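Local coordinates for protein signal transduction histidine kinase, LytS (Clostridium beijerinckii, PDB 5XSJ) that probably autophosphorylates on histidine as a membrane-bound two-component sensor kinase, of which this helical piece is the N-terminal part, probably an extracellular sensor domain, at residues N68-D71 with V72-Y75; Y87-S90 with S91-I95; A125-L128 with M129-L133. All coordinates share one frame; numbering follows the deposited sequence.

Interaction 1. Residues N68-D71 with V72-Y75; sequences NSDD and VNQY
Asp-70 grips the first turn of helix 73-99 through one carboxylate oxygen. OD2 of Asp-70 accepts from Val-72 N at 2.8 Å, the donor lying nearly in line with the C-O bond. The same oxygen takes Asn-73 N at 3.2 Å; that N-H points almost straight at it (164°) but arrives from above the carboxylate plane. With chi1 at 59°, CG of Asp-70 sits between its backbone N and carbonyl carbon, which folds the carboxylate forward over these two amides. The other oxygen, OD1, comes to 3.2 Å from Asn-73 ND2 at an angle too poor for a bond; the carboxylate and amide planes are 46° apart. The OD1 of Asn-73 is bonded to Asn-131 ND2 of helix 104-133.

CB of Asp-71 points away overall, and it is chiefly the backbone O that meets the turn. This O stands at the edge of the Tyr-75 ring, near the ring plane, 3.2 Å from CD2. The hydroxyl of that ring is bonded to the backbone of a chain of another protein.

Gln-74 covers the start of the turn. Its CB lies 3.0 Å from Asp-70 O, to which Gln-74 N makes a weak bond of 3.4 Å, and its CG passes alongside Ser-69 OG at 3.9 Å. OE1 of Gln-74 is buried without a polar partner in the model. Ser-69 OG turns back to Lys-66 O of the preceding helix. An aspartate N-cap with an Asx turn, supplying an acceptor to first-turn amides that lack a helical carbonyl one turn earlier, thus starts the third helix of a four-helix bundle.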
loop_
_atom_site.group_PDB
_atom_site.type_symbol
_atom_site.label_atom_id
_atom_site.label_comp_id
_atom_site.label_asym_id
_atom_site.label_seq_id
_atom_site.Cartn_x
_atom_site.Cartn_y
_atom_site.Cartn_z
ATOM N N ASN B 68 6.471 7.648 -33.369
ATOM C CA ASN B 68 6.650 9.097 -33.486
ATOM C C ASN B 68 7.229 9.769 -32.235
ATOM O O ASN B 68 6.965 10.947 -31.991
ATOM C CB ASN B 68 5.308 9.771 -33.824
ATOM C CG ASN B 68 4.621 9.167 -35.052
ATOM O OD1 ASN B 68 4.896 8.032 -35.455
ATOM N ND2 ASN B 68 3.715 9.940 -35.651
ATOM N N SER B 69 8.015 9.042 -31.444
ATOM C CA SER B 69 8.465 9.580 -30.155
ATOM C C SER B 69 9.705 10.466 -30.285
ATOM O O SER B 69 10.477 10.328 -31.235
ATOM C CB SER B 69 8.756 8.442 -29.169
ATOM O OG SER B 69 9.793 7.603 -29.641
ATOM N N ASP B 70 9.893 11.365 -29.320
ATOM C CA ASP B 70 11.101 12.193 -29.257
ATOM C C ASP B 70 12.106 11.633 -28.247
ATOM O O ASP B 70 12.005 10.478 -27.850
ATOM C CB ASP B 70 10.751 13.645 -28.905
ATOM C CG ASP B 70 10.040 13.777 -27.564
ATOM O OD1 ASP B 70 8.852 14.177 -27.561
ATOM O OD2 ASP B 70 10.664 13.487 -26.513
ATOM N N ASP B 71 13.060 12.458 -27.818
ATOM C CA ASP B 71 14.142 12.002 -26.932
ATOM C C ASP B 71 13.698 11.633 -25.516
ATOM O O ASP B 71 14.283 10.749 -24.898
ATOM C CB ASP B 71 15.242 13.068 -26.837
ATOM C CG ASP B 71 16.127 13.112 -28.071
ATOM O OD1 ASP B 71 16.321 12.050 -28.707
ATOM O OD2 ASP B 71 16.637 14.210 -28.394
ATOM N N VAL B 72 12.681 12.311 -24.996
ATOM C CA VAL B 72 12.257 12.087 -23.615
ATOM C C VAL B 72 11.148 11.041 -23.504
ATOM O O VAL B 72 11.261 10.101 -22.707
ATOM C CB VAL B 72 11.784 13.406 -22.960
ATOM C CG1 VAL B 72 11.070 13.143 -21.636
ATOM C CG2 VAL B 72 12.969 14.350 -22.755
ATOM N N ASN B 73 10.087 11.201 -24.297
ATOM C CA ASN B 73 8.941 10.301 -24.241
ATOM C C ASN B 73 9.315 8.878 -24.615
ATOM O O ASN B 73 8.664 7.932 -24.205
ATOM C CB ASN B 73 7.823 10.791 -25.156
ATOM C CG ASN B 73 7.237 12.106 -24.703
ATOM O OD1 ASN B 73 7.320 12.474 -23.526
ATOM N ND2 ASN B 73 6.625 12.826 -25.639
ATOM N N GLN B 74 10.351 8.761 -25.436
ATOM C CA GLN B 74 10.972 7.502 -25.818
ATOM C C GLN B 74 11.196 6.574 -24.618
ATOM O O GLN B 74 10.862 5.382 -24.666
ATOM C CB GLN B 74 12.305 7.818 -26.492
ATOM C CG GLN B 74 12.908 6.786 -27.403
ATOM C CD GLN B 74 14.327 7.181 -27.835
ATOM O OE1 GLN B 74 14.926 8.110 -27.278
ATOM N NE2 GLN B 74 14.862 6.478 -28.826
ATOM N N TYR B 75 11.771 7.135 -23.552
ATOM C CA TYR B 75 12.085 6.404 -22.320
ATOM C C TYR B 75 10.839 5.988 -21.556
ATOM O O TYR B 75 10.778 4.882 -21.038
ATOM C CB TYR B 75 12.993 7.247 -21.398
ATOM C CG TYR B 75 14.387 7.370 -21.957
ATOM C CD1 TYR B 75 15.302 6.341 -21.796
ATOM C CD2 TYR B 75 14.773 8.487 -22.688
ATOM C CE1 TYR B 75 16.567 6.421 -22.333
ATOM C CE2 TYR B 75 16.047 8.576 -23.232
ATOM C CZ TYR B 75 16.937 7.539 -23.049
ATOM O OH TYR B 75 18.205 7.604 -23.574
#

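Interaction 2. Residues Y87-S90 with S91-I95; sequences YIES and SKNTI
Tyr-87 O receives two hydrogen bonds from Ser-91, one from its backbone N at 2.8 Å and a short one from its hydroxyl, with OG at 2.5 Å. The two donors reach the oxygen from opposite faces of the carbonyl plane. A chi1 of 49° places OG of Ser-91 between its own N and carbonyl carbon, folded back toward the previous turn; there it also sits 4.0 Å above the Tyr-87 ring, over the centre of that face. Tyr-51 OH of helix 45-67 is bonded to the same OG, while Tyr-87 OH goes to Ser-32 OG of helix 15-42.

Ile-88 O takes the ordinary helical bond from Lys-92 N. Their side chains run side by side in the same direction, CG2 of Ile-88 resting 3.8 Å from Lys-92 CE, so the extended lysine uses its methylenes against the isoleucine branch.

Glu-89 and Asn-93 also lie alongside each other, carboxylate and amide planes 73° apart. The touch is slight: Glu-89 CG is 4.0 Å from Asn-93 ND2. That amide nitrogen comes to 3.2 Å from Glu-89 O without the angle for a bond, leaving Asn-93 N to make it.

Ser-90 O likewise has two donors on opposite faces of its plane, Thr-94 N and Thr-94 OG1, the latter 2.8 Å from Ser-90 O. Ser-90's own hydroxyl bonds to Ser-86 O. Each of these hydroxyls has a backbone acceptor one turn back, and Ser-91 has Tyr-51 as well, which is consistent with the burial of Ser-91 and Thr-94 against Phe-36 of helix 15-42.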
loop_
_atom_site.group_PDB
_atom_site.type_symbol
_atom_site.label_atom_id
_atom_site.label_comp_id
_atom_site.label_asym_id
_atom_site.label_seq_id
_atom_site.Cartn_x
_atom_site.Cartn_y
_atom_site.Cartn_z
ATOM N N TYR B 87 2.096 -6.995 -17.493
ATOM C CA TYR B 87 0.689 -7.163 -17.181
ATOM C C TYR B 87 0.079 -8.285 -18.001
ATOM O O TYR B 87 -0.679 -9.099 -17.493
ATOM C CB TYR B 87 -0.056 -5.864 -17.455
ATOM C CG TYR B 87 -1.543 -6.048 -17.537
ATOM C CD1 TYR B 87 -2.291 -6.246 -16.384
ATOM C CD2 TYR B 87 -2.214 -6.005 -18.763
ATOM C CE1 TYR B 87 -3.676 -6.407 -16.435
ATOM C CE2 TYR B 87 -3.606 -6.171 -18.824
ATOM C CZ TYR B 87 -4.336 -6.363 -17.655
ATOM O OH TYR B 87 -5.718 -6.527 -17.696
ATOM N N ILE B 88 0.406 -8.308 -19.291
ATOM C CA ILE B 88 -0.096 -9.352 -20.176
ATOM C C ILE B 88 0.343 -10.722 -19.670
ATOM O O ILE B 88 -0.452 -11.663 -19.611
ATOM C CB ILE B 88 0.377 -9.106 -21.625
ATOM C CG1 ILE B 88 -0.337 -7.859 -22.167
ATOM C CG2 ILE B 88 0.086 -10.315 -22.505
ATOM C CD1 ILE B 88 0.251 -7.288 -23.434
ATOM N N GLU B 89 1.592 -10.812 -19.231
ATOM C CA GLU B 89 2.135 -12.080 -18.767
ATOM C C GLU B 89 1.502 -12.507 -17.443
ATOM O O GLU B 89 1.160 -13.673 -17.270
ATOM C CB GLU B 89 3.653 -11.976 -18.632
ATOM C CG GLU B 89 4.351 -13.270 -18.305
ATOM C CD GLU B 89 5.793 -13.048 -17.871
ATOM O OE1 GLU B 89 6.483 -14.045 -17.570
ATOM O OE2 GLU B 89 6.235 -11.872 -17.806
ATOM N N SER B 90 1.344 -11.567 -16.510
ATOM C CA SER B 90 0.741 -11.868 -15.212
ATOM C C SER B 90 -0.729 -12.225 -15.326
ATOM O O SER B 90 -1.214 -13.129 -14.639
ATOM C CB SER B 90 0.892 -10.683 -14.253
ATOM O OG SER B 90 2.255 -10.435 -13.969
ATOM N N SER B 91 -1.449 -11.495 -16.175
ATOM C CA SER B 91 -2.869 -11.755 -16.352
ATOM C C SER B 91 -3.106 -13.061 -17.115
ATOM O O SER B 91 -4.059 -13.783 -16.842
ATOM C CB SER B 91 -3.540 -10.579 -17.071
ATOM O OG SER B 91 -2.812 -10.202 -18.227
ATOM N N LYS B 92 -2.239 -13.382 -18.066
ATOM C CA LYS B 92 -2.398 -14.644 -18.789
ATOM C C LYS B 92 -2.088 -15.830 -17.883
ATOM O O LYS B 92 -2.782 -16.854 -17.924
ATOM C CB LYS B 92 -1.516 -14.678 -20.047
ATOM C CG LYS B 92 -2.132 -13.920 -21.222
ATOM C CD LYS B 92 -1.352 -14.094 -22.534
ATOM C CE LYS B 92 -2.004 -13.275 -23.665
ATOM N NZ LYS B 92 -1.213 -13.237 -24.933
ATOM N N ASN B 93 -1.052 -15.698 -17.058
ATOM C CA ASN B 93 -0.741 -16.754 -16.105
ATOM C C ASN B 93 -1.885 -16.967 -15.121
ATOM O O ASN B 93 -2.209 -18.104 -14.782
ATOM C CB ASN B 93 0.557 -16.453 -15.351
ATOM C CG ASN B 93 1.778 -16.557 -16.240
ATOM O OD1 ASN B 93 1.722 -17.140 -17.317
ATOM N ND2 ASN B 93 2.877 -15.973 -15.808
ATOM N N THR B 94 -2.506 -15.880 -14.674
ATOM C CA THR B 94 -3.662 -15.989 -13.786
ATOM C C THR B 94 -4.803 -16.720 -14.493
ATOM O O THR B 94 -5.386 -17.636 -13.938
ATOM C CB THR B 94 -4.177 -14.608 -13.300
ATOM O OG1 THR B 94 -3.116 -13.878 -12.675
ATOM C CG2 THR B 94 -5.318 -14.776 -12.313
ATOM N N ILE B 95 -5.117 -16.308 -15.718
ATOM C CA ILE B 95 -6.218 -16.899 -16.473
ATOM C C ILE B 95 -5.966 -18.390 -16.679
ATOM O O ILE B 95 -6.856 -19.227 -16.534
ATOM C CB ILE B 95 -6.394 -16.196 -17.838
ATOM C CG1 ILE B 95 -6.934 -14.782 -17.646
ATOM C CG2 ILE B 95 -7.314 -16.987 -18.753
ATOM C CD1 ILE B 95 -7.022 -14.019 -18.937
#

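Interaction 3. Residues A125-L128 with M129-L133; sequences ASTL and MQNFL
Leu-128 and Phe-132 line up, one turn apart, on the inner face of helix 104-133, the last helix of a four-helix bundle. This is the tight side. The leucine meets Leu-77 of helix 73-99, the phenylalanine packs on Asn-18 and Thr-22 of helix 15-42, and Met-129 lies over the same Thr-22 and against Leu-133 of the second subunit. Met-129 bends at chi3 (-50°), which brings its CE back to 3.9 Å from Ala-125 O, the carbonyl already bonded to Met-129 N.

The other side is polar and partly exposed, and loosest at Ser-126 and Gln-130. CG of Gln-130 lies 3.2 Å from Ser-126 O before the chain extends outward, near Asn-23 of the second subunit. Thr-127 and Asn-131 still touch Ile-76 of helix 73-99. Thr-127 uses its hydroxyl on Ala-123 O, and its CG2 comes no nearer than 4.3 Å to Asn-131 ND2. Asn-131 OD1 is near Thr-127 O, but two acceptors cannot bond.

Backbone bonds bind both sides, the straightest running from Phe-132 N to Leu-128 O (2.9 Å, 171°). With CG of Phe-132 anti to its carbonyl carbon (chi1 -73°), the ring leans back toward the preceding turn: CD2 of Phe-132 is 3.4 Å from Leu-128 O, and its CE2 meets Leu-128 CD2 at 4.3 Å.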
loop_
_atom_site.group_PDB
_atom_site.type_symbol
_atom_site.label_atom_id
_atom_site.label_comp_id
_atom_site.label_asym_id
_atom_site.label_seq_id
_atom_site.Cartn_x
_atom_site.Cartn_y
_atom_site.Cartn_z
ATOM N N ALA B 125 0.986 6.543 -18.218
ATOM C CA ALA B 125 0.064 7.162 -19.158
ATOM C C ALA B 125 -0.252 8.595 -18.762
ATOM O O ALA B 125 -0.272 9.481 -19.600
ATOM C CB ALA B 125 -1.216 6.351 -19.252
ATOM N N SER B 126 -0.491 8.828 -17.477
ATOM C CA SER B 126 -0.819 10.180 -17.046
ATOM C C SER B 126 0.431 11.063 -17.137
ATOM O O SER B 126 0.335 12.244 -17.443
ATOM C CB SER B 126 -1.398 10.175 -15.635
ATOM O OG SER B 126 -0.354 10.281 -14.694
ATOM N N THR B 127 1.609 10.485 -16.914
ATOM C CA THR B 127 2.859 11.215 -17.136
ATOM C C THR B 127 3.019 11.604 -18.605
ATOM O O THR B 127 3.367 12.744 -18.929
ATOM C CB THR B 127 4.086 10.392 -16.712
ATOM O OG1 THR B 127 4.062 10.174 -15.298
ATOM C CG2 THR B 127 5.368 11.108 -17.082
ATOM N N LEU B 128 2.773 10.650 -19.498
ATOM C CA LEU B 128 2.828 10.937 -20.924
ATOM C C LEU B 128 1.869 12.057 -21.295
ATOM O O LEU B 128 2.229 12.974 -22.026
ATOM C CB LEU B 128 2.503 9.692 -21.734
ATOM C CG LEU B 128 3.709 8.830 -22.083
ATOM C CD1 LEU B 128 3.240 7.557 -22.785
ATOM C CD2 LEU B 128 4.695 9.599 -22.953
ATOM N N MET B 129 0.648 11.983 -20.777
ATOM C CA MET B 129 -0.385 12.948 -21.135
ATOM C C MET B 129 0.020 14.350 -20.715
ATOM O O MET B 129 -0.251 15.321 -21.415
ATOM C CB MET B 129 -1.721 12.575 -20.499
ATOM C CG MET B 129 -2.943 12.876 -21.360
ATOM S SD MET B 129 -4.445 12.222 -20.591
ATOM C CE MET B 129 -3.938 10.542 -20.225
ATOM N N GLN B 130 0.676 14.447 -19.565
ATOM C CA GLN B 130 1.175 15.724 -19.086
ATOM C C GLN B 130 2.284 16.265 -19.978
ATOM O O GLN B 130 2.325 17.462 -20.259
ATOM C CB GLN B 130 1.685 15.610 -17.652
ATOM C CG GLN B 130 0.619 15.284 -16.619
ATOM C CD GLN B 130 1.188 15.324 -15.204
ATOM O OE1 GLN B 130 1.694 16.363 -14.750
ATOM N NE2 GLN B 130 1.127 14.192 -14.510
ATOM N N ASN B 131 3.181 15.386 -20.410
ATOM C CA ASN B 131 4.267 15.777 -21.302
ATOM C C ASN B 131 3.775 16.275 -22.654
ATOM O O ASN B 131 4.269 17.276 -23.168
ATOM C CB ASN B 131 5.222 14.611 -21.503
ATOM C CG ASN B 131 6.017 14.308 -20.262
ATOM O OD1 ASN B 131 5.791 14.904 -19.208
ATOM N ND2 ASN B 131 6.957 13.378 -20.374
ATOM N N PHE B 132 2.812 15.566 -23.235
ATOM C CA PHE B 132 2.184 16.018 -24.468
ATOM C C PHE B 132 1.469 17.352 -24.261
ATOM O O PHE B 132 1.427 18.191 -25.154
ATOM C CB PHE B 132 1.197 14.972 -24.980
ATOM C CG PHE B 132 1.854 13.759 -25.560
ATOM C CD1 PHE B 132 2.940 13.883 -26.413
ATOM C CD2 PHE B 132 1.394 12.496 -25.244
ATOM C CE1 PHE B 132 3.548 12.761 -26.952
ATOM C CE2 PHE B 132 1.993 11.372 -25.777
ATOM C CZ PHE B 132 3.073 11.504 -26.631
ATOM N N LEU B 133 0.907 17.538 -23.072
ATOM C CA LEU B 133 0.187 18.760 -22.754
ATOM C C LEU B 133 1.123 19.965 -22.742
ATOM O O LEU B 133 0.683 21.090 -22.930
ATOM C CB LEU B 133 -0.521 18.620 -21.405
ATOM C CG LEU B 133 -1.588 19.643 -21.021
ATOM C CD1 LEU B 133 -2.648 19.755 -22.098
ATOM C CD2 LEU B 133 -2.229 19.235 -19.714
#

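In the fold
Interactions 1 and 3 sit at one end of the four-helix bundle, their centres about 12 Å apart, and touch directly: Asn-73 OD1 and Asn-131 ND2 make a probable hydrogen bond between helices 73-99 and 104-133. Interaction 2 lies on the opposite side of the chain's centre, within the helix that interaction 1 begins; interaction 3 occupies the last turns of helix 104-133. Both are partly buried, whereas interaction 1 is a surface contact held by a carboxylate, with another protein close by. Interaction 2 adds hydroxyls bonded to backbone carbonyls; interaction 3 relies on backbone bonds and a Leu-128/Phe-132 apolar pair, with Met-129, Gln-130 and Leu-133 meeting the second subunit.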